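Local coordinates for protein glutathione transferase lambda1 (Populus trichocarpa, PDB 4PQH) that binds glutathione and, as a Lambda-class glutathione transferase, probably acts in thiol transfer and detoxification, at residues T35-R41 with P177-R181; K49-I55 with I99-G105; L122-T126 with L170-Y175. All coordinates share one frame; numbering follows the deposited sequence.

In the fold
Contact 1 opens just after strand 28-32, at the start of helix 37-48, and closes on helix 170-190, 136 residues on from the end of its first segment, so it joins the thioredoxin-like N-terminal domain to the helical C-terminal domain. Inside that loop the other two contacts follow in series. Contact 2 ties the turn after helix 37-48 to the end of helix 92-102 within the N-terminal domain, its centre about 19 Å from that of contact 1. Contact 3 then pairs helix 113-137 with the beginning of helix 170-190. It touches both others: Arg41 of contact 1 meets Ala174 and Thr126, and Asp100 of contact 2 packs on Leu170.

Contact 1 of 3, residues T35-R41 with P177-R181. With GSH (glutathione), chain C.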
loop_
_atom_site.group_PDB
_atom_site.type_symbol
_atom_site.label_atom_id
_atom_site.label_comp_id
_atom_site.label_asym_id
_atom_site.label_seq_id
_atom_site.Cartn_x
_atom_site.Cartn_y
_atom_site.Cartn_z
ATOM N N THR A 35 -5.878 -9.420 1.322
ATOM C CA THR A 35 -6.273 -8.539 2.418
ATOM C C THR A 35 -5.112 -7.873 3.156
ATOM O O THR A 35 -5.331 -7.166 4.138
ATOM C CB THR A 35 -7.129 -9.288 3.449
ATOM O OG1 THR A 35 -6.400 -10.425 3.926
ATOM C CG2 THR A 35 -8.440 -9.740 2.825
ATOM N N CYS A 36 -3.883 -8.089 2.694
ATOM C CA CYS A 36 -2.723 -7.492 3.354
ATOM C C CYS A 36 -2.519 -6.042 2.920
ATOM O O CYS A 36 -2.333 -5.777 1.733
ATOM C CB CYS A 36 -1.455 -8.304 3.048
ATOM S SG CYS A 36 0.075 -7.572 3.708
ATOM N N PRO A 37 -2.526 -5.095 3.877
ATOM C CA PRO A 37 -2.351 -3.693 3.455
ATOM C C PRO A 37 -0.958 -3.376 2.893
ATOM O O PRO A 37 -0.836 -2.511 2.024
ATOM C CB PRO A 37 -2.597 -2.898 4.745
ATOM C CG PRO A 37 -2.264 -3.870 5.860
ATOM C CD PRO A 37 -2.658 -5.234 5.342
ATOM N N TYR A 38 0.078 -4.050 3.377
ATOM C CA TYR A 38 1.415 -3.839 2.836
ATOM C C TYR A 38 1.470 -4.265 1.376
ATOM O O TYR A 38 2.037 -3.564 0.525
ATOM C CB TYR A 38 2.443 -4.620 3.658
ATOM C CG TYR A 38 2.509 -4.154 5.086
ATOM C CD1 TYR A 38 3.198 -2.999 5.429
ATOM C CD2 TYR A 38 1.871 -4.863 6.096
ATOM C CE1 TYR A 38 3.251 -2.568 6.739
ATOM C CE2 TYR A 38 1.919 -4.439 7.396
ATOM C CZ TYR A 38 2.608 -3.300 7.718
ATOM O OH TYR A 38 2.648 -2.891 9.026
ATOM N N ALA A 39 0.856 -5.405 1.081
ATOM C CA ALA A 39 0.789 -5.899 -0.290
ATOM C C ALA A 39 -0.086 -4.994 -1.156
ATOM O O ALA A 39 0.206 -4.768 -2.337
ATOM C CB ALA A 39 0.278 -7.340 -0.314
ATOM N N GLN A 40 -1.154 -4.463 -0.567
ATOM C CA GLN A 40 -2.037 -3.565 -1.296
ATOM C C GLN A 40 -1.290 -2.335 -1.797
ATOM O O GLN A 40 -1.572 -1.858 -2.891
ATOM C CB GLN A 40 -3.222 -3.147 -0.429
ATOM C CG GLN A 40 -4.360 -2.519 -1.221
ATOM C CD GLN A 40 -5.445 -1.952 -0.327
ATOM O OE1 GLN A 40 -5.374 -2.071 0.904
ATOM N NE2 GLN A 40 -6.461 -1.345 -0.932
ATOM N N ARG A 41 -0.338 -1.821 -1.019
ATOM C CA ARG A 41 0.501 -0.706 -1.483
ATOM C C ARG A 41 1.092 -0.992 -2.848
ATOM O O ARG A 41 1.087 -0.137 -3.739
ATOM C CB ARG A 41 1.669 -0.485 -0.524
ATOM C CG ARG A 41 1.314 0.147 0.809
ATOM C CD ARG A 41 2.575 0.285 1.657
ATOM N NE ARG A 41 2.393 1.143 2.830
ATOM C CZ ARG A 41 3.139 1.087 3.929
ATOM N NH1 ARG A 41 4.115 0.192 4.037
ATOM N NH2 ARG A 41 2.904 1.932 4.921
ATOM N N PRO A 177 -3.812 2.064 2.015
ATOM C CA PRO A 177 -4.334 0.826 2.627
ATOM C C PRO A 177 -4.539 0.920 4.134
ATOM O O PRO A 177 -5.422 0.265 4.687
ATOM C CB PRO A 177 -3.229 -0.192 2.328
ATOM C CG PRO A 177 -2.584 0.339 1.062
ATOM C CD PRO A 177 -2.528 1.816 1.339
ATOM N N PHE A 178 -3.740 1.743 4.792
ATOM C CA PHE A 178 -3.848 1.887 6.229
ATOM C C PHE A 178 -4.978 2.811 6.647
ATOM O O PHE A 178 -5.744 2.479 7.556
ATOM C CB PHE A 178 -2.486 2.245 6.802
ATOM C CG PHE A 178 -1.503 1.128 6.638
ATOM C CD1 PHE A 178 -1.475 0.085 7.554
ATOM C CD2 PHE A 178 -0.683 1.064 5.525
ATOM C CE1 PHE A 178 -0.622 -0.969 7.384
ATOM C CE2 PHE A 178 0.175 -0.001 5.352
ATOM C CZ PHE A 178 0.212 -1.018 6.296
ATOM N N ILE A 179 -5.149 3.931 5.950
ATOM C CA ILE A 179 -6.294 4.791 6.221
ATOM C C ILE A 179 -7.606 4.058 5.881
ATOM O O ILE A 179 -8.599 4.174 6.602
ATOM C CB ILE A 179 -6.149 6.147 5.504
ATOM C CG1 ILE A 179 -4.953 6.897 6.107
ATOM C CG2 ILE A 179 -7.435 6.954 5.622
ATOM C CD1 ILE A 179 -4.649 8.235 5.451
ATOM N N GLU A 180 -7.576 3.252 4.823
ATOM C CA GLU A 180 -8.721 2.438 4.417
ATOM C C GLU A 180 -9.196 1.526 5.546
ATOM O O GLU A 180 -10.387 1.302 5.709
ATOM C CB GLU A 180 -8.342 1.593 3.196
ATOM C CG GLU A 180 -9.366 0.569 2.765
ATOM C CD GLU A 180 -8.888 -0.268 1.590
ATOM O OE1 GLU A 180 -8.283 0.302 0.659
ATOM O OE2 GLU A 180 -9.122 -1.494 1.585
ATOM N N ARG A 181 -8.255 1.002 6.324
ATOM C CA ARG A 181 -8.594 0.095 7.413
ATOM C C ARG A 181 -8.871 0.845 8.712
ATOM O O ARG A 181 -9.813 0.513 9.433
ATOM C CB ARG A 181 -7.481 -0.935 7.602
ATOM C CG ARG A 181 -7.461 -1.985 6.506
ATOM C CD ARG A 181 -6.072 -2.568 6.313
ATOM N NE ARG A 181 -6.079 -3.655 5.337
ATOM C CZ ARG A 181 -6.126 -3.482 4.022
ATOM N NH1 ARG A 181 -6.170 -2.258 3.513
ATOM N NH2 ARG A 181 -6.128 -4.535 3.214
HETATM N N1 GSH C . 7.648 -4.647 6.497
HETATM C CA1 GSH C . 6.915 -5.520 5.601
HETATM C C1 GSH C . 6.521 -4.695 4.411
HETATM O O11 GSH C . 6.449 -3.454 4.534
HETATM O O12 GSH C . 6.292 -5.240 3.315
HETATM C CB1 GSH C . 5.679 -6.092 6.301
HETATM C CG1 GSH C . 5.011 -7.220 5.517
HETATM C CD1 GSH C . 3.999 -7.925 6.394
HETATM O OE1 GSH C . 4.008 -7.681 7.782
HETATM N N2 GSH C . 3.129 -8.763 5.826
HETATM C CA2 GSH C . 2.331 -9.625 6.690
HETATM C C2 GSH C . 2.698 -11.066 6.518
HETATM O O2 GSH C . 3.191 -11.526 5.289
HETATM C CB2 GSH C . 0.843 -9.498 6.401
HETATM S SG2 GSH C . 0.091 -7.962 6.999
HETATM N N3 GSH C . 2.531 -11.881 7.556
HETATM C CA3 GSH C . 2.801 -13.297 7.397
HETATM C C3 GSH C . 3.808 -13.790 8.405
HETATM O O31 GSH C . 4.068 -15.010 8.490
HETATM O O32 GSH C . 4.403 -12.988 9.159
#
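With CG swung opposite its own backbone N (chi1 -165°) and the chain extended, Gln40 carries its amide to helix 170-190, where Arg181, CG beside the backbone N (chi1 -74°), slides past it in the opposite direction. Arg181 NH1 gives to Gln40 OE1 at 2.7 Å, in the amide carbonyl plane, and also to Pro177 O. Gln40 NE2 meets Glu180 OE1 on its syn side at 2.9 Å; that oxygen has a second partner in Tyr214 OH. Arg181 NH2 bonds Thr35 O at 2.9 Å from above the carbonyl plane, and Pro37 CB lies over one guanidinium face. This is the interdomain seam of the glutathione transferase fold, beside the glutathione site: Cys36, the N-cap residue whose SG accepts from Ala39 N, has that SG 3.3 Å from glutathione SG2. Phe178 directs its edge at one face of Tyr38, a T-shaped pair with planes at 66°, while glutathione CB1 covers the opposite face of Tyr38. Pro37 CB makes a CH-pi contact over the Phe178 ring. Arg41 turns a guanidinium face to Phe178 CE2, 3.4 Å from Arg41 NH2, its NE and NH1 being held by Ala174 O and Ser92 OG.

Contact 2 of 3, residues K49-I55 with I99-G105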
loop_
_atom_site.group_PDB
_atom_site.type_symbol
_atom_site.label_atom_id
_atom_site.label_comp_id
_atom_site.label_asym_id
_atom_site.label_seq_id
_atom_site.Cartn_x
_atom_site.Cartn_y
_atom_site.Cartn_z
ATOM N N LYS A 49 0.140 2.449 -12.527
ATOM C CA LYS A 49 1.070 2.568 -13.636
ATOM C C LYS A 49 0.610 1.801 -14.875
ATOM O O LYS A 49 1.308 1.782 -15.885
ATOM C CB LYS A 49 2.470 2.131 -13.198
ATOM C CG LYS A 49 3.085 3.068 -12.179
ATOM C CD LYS A 49 4.491 2.639 -11.774
ATOM C CE LYS A 49 5.506 3.029 -12.836
ATOM N NZ LYS A 49 5.755 4.504 -12.843
ATOM N N GLY A 50 -0.574 1.198 -14.815
ATOM C CA GLY A 50 -1.108 0.451 -15.947
ATOM C C GLY A 50 -0.369 -0.850 -16.235
ATOM O O GLY A 50 -0.272 -1.291 -17.378
ATOM N N LEU A 51 0.133 -1.490 -15.185
ATOM C CA LEU A 51 1.010 -2.646 -15.350
ATOM C C LEU A 51 0.314 -3.984 -15.135
ATOM O O LEU A 51 0.973 -4.986 -14.850
ATOM C CB LEU A 51 2.202 -2.523 -14.402
ATOM C CG LEU A 51 3.096 -1.299 -14.636
ATOM C CD1 LEU A 51 4.085 -1.126 -13.498
ATOM C CD2 LEU A 51 3.826 -1.407 -15.969
ATOM N N GLN A 52 -1.008 -4.004 -15.276
ATOM C CA GLN A 52 -1.773 -5.223 -15.022
ATOM C C GLN A 52 -1.355 -6.378 -15.937
ATOM O O GLN A 52 -1.355 -7.535 -15.522
ATOM C CB GLN A 52 -3.283 -4.961 -15.131
ATOM C CG GLN A 52 -3.835 -3.956 -14.113
ATOM C CD GLN A 52 -3.862 -2.524 -14.625
ATOM O OE1 GLN A 52 -3.062 -2.133 -15.478
ATOM N NE2 GLN A 52 -4.786 -1.730 -14.096
ATOM N N ASP A 53 -0.977 -6.064 -17.171
ATOM C CA ASP A 53 -0.553 -7.098 -18.116
ATOM C C ASP A 53 0.928 -7.439 -18.009
ATOM O O ASP A 53 1.396 -8.391 -18.636
ATOM C CB ASP A 53 -0.863 -6.674 -19.554
ATOM C CG ASP A 53 -2.341 -6.714 -19.865
ATOM O OD1 ASP A 53 -3.067 -7.473 -19.185
ATOM O OD2 ASP A 53 -2.775 -5.995 -20.791
ATOM N N LYS A 54 1.658 -6.662 -17.214
ATOM C CA LYS A 54 3.097 -6.840 -17.065
ATOM C C LYS A 54 3.438 -7.565 -15.765
ATOM O O LYS A 54 4.413 -8.312 -15.696
ATOM C CB LYS A 54 3.794 -5.477 -17.092
ATOM C CG LYS A 54 5.305 -5.533 -16.940
ATOM C CD LYS A 54 5.963 -6.193 -18.140
ATOM C CE LYS A 54 7.476 -6.129 -18.034
ATOM N NZ LYS A 54 7.961 -4.732 -17.875
ATOM N N ILE A 55 2.627 -7.336 -14.739
ATOM C CA ILE A 55 2.881 -7.902 -13.420
ATOM C C ILE A 55 1.747 -8.834 -13.028
ATOM O O ILE A 55 0.610 -8.404 -12.838
ATOM C CB ILE A 55 3.047 -6.787 -12.369
ATOM C CG1 ILE A 55 4.231 -5.881 -12.749
ATOM C CG2 ILE A 55 3.193 -7.384 -10.974
ATOM C CD1 ILE A 55 4.381 -4.655 -11.881
ATOM N N ILE A 99 9.103 -0.479 -8.323
ATOM C CA ILE A 99 8.200 -0.596 -9.460
ATOM C C ILE A 99 8.076 0.738 -10.191
ATOM O O ILE A 99 8.103 0.790 -11.424
ATOM C CB ILE A 99 6.815 -1.133 -9.039
ATOM C CG1 ILE A 99 6.937 -2.617 -8.688
ATOM C CG2 ILE A 99 5.791 -0.920 -10.162
ATOM C CD1 ILE A 99 5.666 -3.232 -8.174
ATOM N N ASP A 100 7.990 1.817 -9.425
ATOM C CA ASP A 100 7.844 3.137 -10.016
ATOM C C ASP A 100 9.003 3.475 -10.947
ATOM O O ASP A 100 8.816 4.176 -11.945
ATOM C CB ASP A 100 7.732 4.195 -8.921
ATOM C CG ASP A 100 7.406 5.571 -9.467
ATOM O OD1 ASP A 100 6.549 5.683 -10.379
ATOM O OD2 ASP A 100 8.010 6.546 -8.971
ATOM N N SER A 101 10.185 2.960 -10.628
ATOM C CA SER A 101 11.408 3.345 -11.313
ATOM C C SER A 101 11.971 2.279 -12.241
ATOM O O SER A 101 13.058 2.450 -12.784
ATOM C CB SER A 101 12.469 3.778 -10.301
ATOM O OG SER A 101 12.849 2.697 -9.476
ATOM N N HIS A 102 11.233 1.191 -12.440
ATOM C CA HIS A 102 11.725 0.106 -13.280
ATOM C C HIS A 102 10.692 -0.405 -14.258
ATOM O O HIS A 102 10.920 -1.397 -14.937
ATOM C CB HIS A 102 12.221 -1.064 -12.425
ATOM C CG HIS A 102 13.513 -0.787 -11.726
ATOM N ND1 HIS A 102 13.582 -0.085 -10.544
ATOM C CD2 HIS A 102 14.790 -1.092 -12.060
ATOM C CE1 HIS A 102 14.846 0.019 -10.170
ATOM N NE2 HIS A 102 15.598 -0.583 -11.075
ATOM N N PHE A 103 9.550 0.271 -14.322
ATOM C CA PHE A 103 8.493 -0.111 -15.242
ATOM C C PHE A 103 7.926 1.130 -15.914
ATOM O O PHE A 103 8.066 2.239 -15.406
ATOM C CB PHE A 103 7.367 -0.847 -14.508
ATOM C CG PHE A 103 7.763 -2.187 -13.954
ATOM C CD1 PHE A 103 8.414 -2.286 -12.736
ATOM C CD2 PHE A 103 7.475 -3.348 -14.652
ATOM C CE1 PHE A 103 8.772 -3.519 -12.221
ATOM C CE2 PHE A 103 7.835 -4.581 -14.147
ATOM C CZ PHE A 103 8.481 -4.667 -12.928
ATOM N N ASP A 104 7.270 0.919 -17.048
ATOM C CA ASP A 104 6.621 1.992 -17.787
ATOM C C ASP A 104 5.364 2.463 -17.049
ATOM O O ASP A 104 4.962 1.892 -16.023
ATOM C CB ASP A 104 6.279 1.495 -19.202
ATOM C CG ASP A 104 6.205 2.611 -20.243
ATOM O OD1 ASP A 104 6.128 3.802 -19.884
ATOM O OD2 ASP A 104 6.195 2.270 -21.444
ATOM N N GLY A 105 4.736 3.505 -17.576
ATOM C CA GLY A 105 3.552 4.074 -16.968
ATOM C C GLY A 105 3.892 5.417 -16.361
ATOM O O GLY A 105 5.062 5.783 -16.288
HETATM O O HOH W 1 7.205 4.805 -15.172
HETATM O O HOH W 2 10.375 -3.646 -16.819
#
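Lys49 and Asp100 carry the polar part of the contact. The lysine chain bends at its last two torsions, curling the ammonium over the end of helix 92-102. There Lys49 NZ gives to Asp100 OD1 at 2.8 Å, a salt bridge in which OD1 is met on its anti side, 26° out of the carboxylate plane. Lys49 NZ also bonds the main-chain Asp100 O at 3.2 Å, on a lone pair. Pro106 O and a water also accept from it, so at least four oxygens surround the buried ammonium. The water donates in turn to Phe103 O and Gly105 O, satisfying two carbonyls of the turn after the helix. A second water accepts from Lys54 NZ and donates to His102 O, bridging the segments. Asp100 OD1 receives a further bond from Leu108 N. Within the turn, Gly105 N is taken by Asp104 OD1 at 2.7 Å. On the other segment Leu51 O accepts from both Lys54 N and Ile55 N, and Gly50, with positive phi, ends helix 37-48 in a Schellman motif. Lys49 O meets Gly105 CA at 3.4 Å in a CA-H...O contact; the absence of a side chain lets Gly105 CA come this close. Below the polar layer, Leu51 CD1 touches both Phe103 CB, 3.4 Å away, and Ile99 CG2. Ile55 and Ile99 approach tip to tip through their CD1 atoms, and Ile55 CD1 also lies 4.2 Å from the centroid of the Phe103 ring, over one face. The contact joins the loop between helix 37-48 and strand 55-59 to the end of helix 92-102: Ile99 continues onto Val42 and Thr45 of helix 37-48, while Ile55 and Phe103 rest on Thr28 of strand 28-32.

Contact 3 of 3, residues L122-T126 with L170-Y175; sequences LFSYT and LVDIAY
Tyr175 and Leu122 supply the hydrogen bond that crosses between these two helices. Tyr175 OH donates to Leu122 O at 2.7 Å, approaching tilted by 20° from the carbonyl plane. Within its own segment that carbonyl receives a weak bond from Tyr125 N, and the phenol gives it a short one. One residue on, Phe123 O accepts both Thr126 N and Thr126 OG1, the latter at 2.8 Å. This second bond fixes the threonine rotamer (chi1 58°) and leaves CG2 to lie 3.5 Å from Tyr175 CZ. Among the aromatic contacts, the hydroxyl of Tyr175 also sits at the edge of the Tyr125 ring, while its own ring meets Phe129 edge-to-face. A phenylalanine in place of Tyr175 would probably leave Leu122 O, inside a buried interface, without the phenol's hydrogen bond and open a small gap beside Tyr125 and Thr126. Val171 divides its apolar contacts between its two branches: CG1 faces Leu122 CD1 at 3.8 Å, and CG2 makes an off-centre CH-pi contact with the Phe123 ring. Phe123 also meets Ala174 CB at its edge, 4.0 Å from CE1, and reaches Leu170 CB with CZ. Leu122 extends the packing to Tyr150 and Ala154 of helix 144-154. The segments 122-126 and 170-175 run nearly parallel, 11° apart with axes 10.3 Å from each other; their helices, 113-137 and 170-190, belong to the bundle of the all-helical C-terminal domain of the glutathione transferase fold.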
loop_
_atom_site.group_PDB
_atom_site.type_symbol
_atom_site.label_atom_id
_atom_site.label_comp_id
_atom_site.label_asym_id
_atom_site.label_seq_id
_atom_site.Cartn_x
_atom_site.Cartn_y
_atom_site.Cartn_z
ATOM N N LEU A 122 7.520 11.734 5.356
ATOM C CA LEU A 122 6.236 11.042 5.442
ATOM C C LEU A 122 6.370 9.525 5.367
ATOM O O LEU A 122 5.654 8.801 6.058
ATOM C CB LEU A 122 5.286 11.553 4.360
ATOM C CG LEU A 122 4.858 13.006 4.569
ATOM C CD1 LEU A 122 3.924 13.429 3.448
ATOM C CD2 LEU A 122 4.206 13.183 5.932
ATOM N N PHE A 123 7.281 9.037 4.538
ATOM C CA PHE A 123 7.593 7.608 4.541
ATOM C C PHE A 123 8.102 7.164 5.911
ATOM O O PHE A 123 7.721 6.105 6.409
ATOM C CB PHE A 123 8.635 7.268 3.479
ATOM C CG PHE A 123 8.111 7.304 2.073
ATOM C CD1 PHE A 123 6.880 6.755 1.755
ATOM C CD2 PHE A 123 8.871 7.875 1.063
ATOM C CE1 PHE A 123 6.401 6.791 0.451
ATOM C CE2 PHE A 123 8.399 7.915 -0.242
ATOM C CZ PHE A 123 7.162 7.371 -0.546
ATOM N N SER A 124 8.957 7.987 6.513
ATOM C CA SER A 124 9.540 7.677 7.820
ATOM C C SER A 124 8.464 7.642 8.890
ATOM O O SER A 124 8.596 6.942 9.888
ATOM C CB SER A 124 10.588 8.724 8.189
ATOM O OG SER A 124 11.765 8.578 7.411
ATOM N N TYR A 125 7.401 8.408 8.681
ATOM C CA TYR A 125 6.317 8.489 9.658
ATOM C C TYR A 125 5.355 7.298 9.624
ATOM O O TYR A 125 4.561 7.116 10.552
ATOM C CB TYR A 125 5.544 9.806 9.471
ATOM C CG TYR A 125 4.510 10.063 10.541
ATOM C CD1 TYR A 125 4.887 10.444 11.824
ATOM C CD2 TYR A 125 3.158 9.913 10.273
ATOM C CE1 TYR A 125 3.943 10.677 12.804
ATOM C CE2 TYR A 125 2.206 10.142 11.251
ATOM C CZ TYR A 125 2.606 10.526 12.515
ATOM O OH TYR A 125 1.663 10.752 13.497
ATOM N N THR A 126 5.422 6.474 8.580
ATOM C CA THR A 126 4.442 5.388 8.423
ATOM C C THR A 126 4.392 4.422 9.605
ATOM O O THR A 126 3.311 4.003 10.003
ATOM C CB THR A 126 4.630 4.574 7.115
ATOM O OG1 THR A 126 5.949 4.021 7.069
ATOM C CG2 THR A 126 4.369 5.446 5.880
ATOM N N LEU A 170 3.561 8.202 -4.749
ATOM C CA LEU A 170 3.776 7.019 -3.929
ATOM C C LEU A 170 3.447 7.244 -2.471
ATOM O O LEU A 170 3.148 6.283 -1.764
ATOM C CB LEU A 170 5.225 6.561 -4.028
ATOM C CG LEU A 170 5.686 6.083 -5.399
ATOM C CD1 LEU A 170 7.169 5.796 -5.355
ATOM C CD2 LEU A 170 4.889 4.858 -5.855
ATOM N N VAL A 171 3.528 8.484 -1.998
ATOM C CA VAL A 171 3.227 8.740 -0.590
ATOM C C VAL A 171 1.751 8.469 -0.300
ATOM O O VAL A 171 1.400 7.871 0.724
ATOM C CB VAL A 171 3.591 10.180 -0.144
ATOM C CG1 VAL A 171 3.328 10.352 1.354
ATOM C CG2 VAL A 171 5.041 10.498 -0.458
ATOM N N ASP A 172 0.881 8.903 -1.203
ATOM C CA ASP A 172 -0.545 8.646 -1.036
ATOM C C ASP A 172 -0.817 7.146 -1.077
ATOM O O ASP A 172 -1.578 6.612 -0.268
ATOM C CB ASP A 172 -1.339 9.377 -2.118
ATOM C CG ASP A 172 -0.939 10.814 -2.216
ATOM O OD1 ASP A 172 -1.239 11.576 -1.278
ATOM O OD2 ASP A 172 -0.261 11.156 -3.207
ATOM N N ILE A 173 -0.166 6.470 -2.011
ATOM C CA ILE A 173 -0.286 5.026 -2.138
ATOM C C ILE A 173 0.170 4.281 -0.863
ATOM O O ILE A 173 -0.454 3.306 -0.438
ATOM C CB ILE A 173 0.493 4.542 -3.360
ATOM C CG1 ILE A 173 -0.160 5.109 -4.627
ATOM C CG2 ILE A 173 0.533 3.030 -3.412
ATOM C CD1 ILE A 173 0.633 4.849 -5.898
ATOM N N ALA A 174 1.242 4.758 -0.247
ATOM C CA ALA A 174 1.752 4.133 0.968
ATOM C C ALA A 174 0.714 4.179 2.094
ATOM O O ALA A 174 0.549 3.214 2.845
ATOM C CB ALA A 174 3.034 4.810 1.398
ATOM N N TYR A 175 0.015 5.298 2.217
ATOM C CA TYR A 175 -0.955 5.483 3.294
ATOM C C TYR A 175 -2.347 4.927 3.017
ATOM O O TYR A 175 -3.058 4.573 3.954
ATOM C CB TYR A 175 -1.047 6.961 3.687
ATOM C CG TYR A 175 0.086 7.410 4.572
ATOM C CD1 TYR A 175 -0.018 7.292 5.945
ATOM C CD2 TYR A 175 1.276 7.914 4.041
ATOM C CE1 TYR A 175 1.004 7.674 6.768
ATOM C CE2 TYR A 175 2.312 8.303 4.862
ATOM C CZ TYR A 175 2.170 8.180 6.231
ATOM O OH TYR A 175 3.183 8.554 7.084
#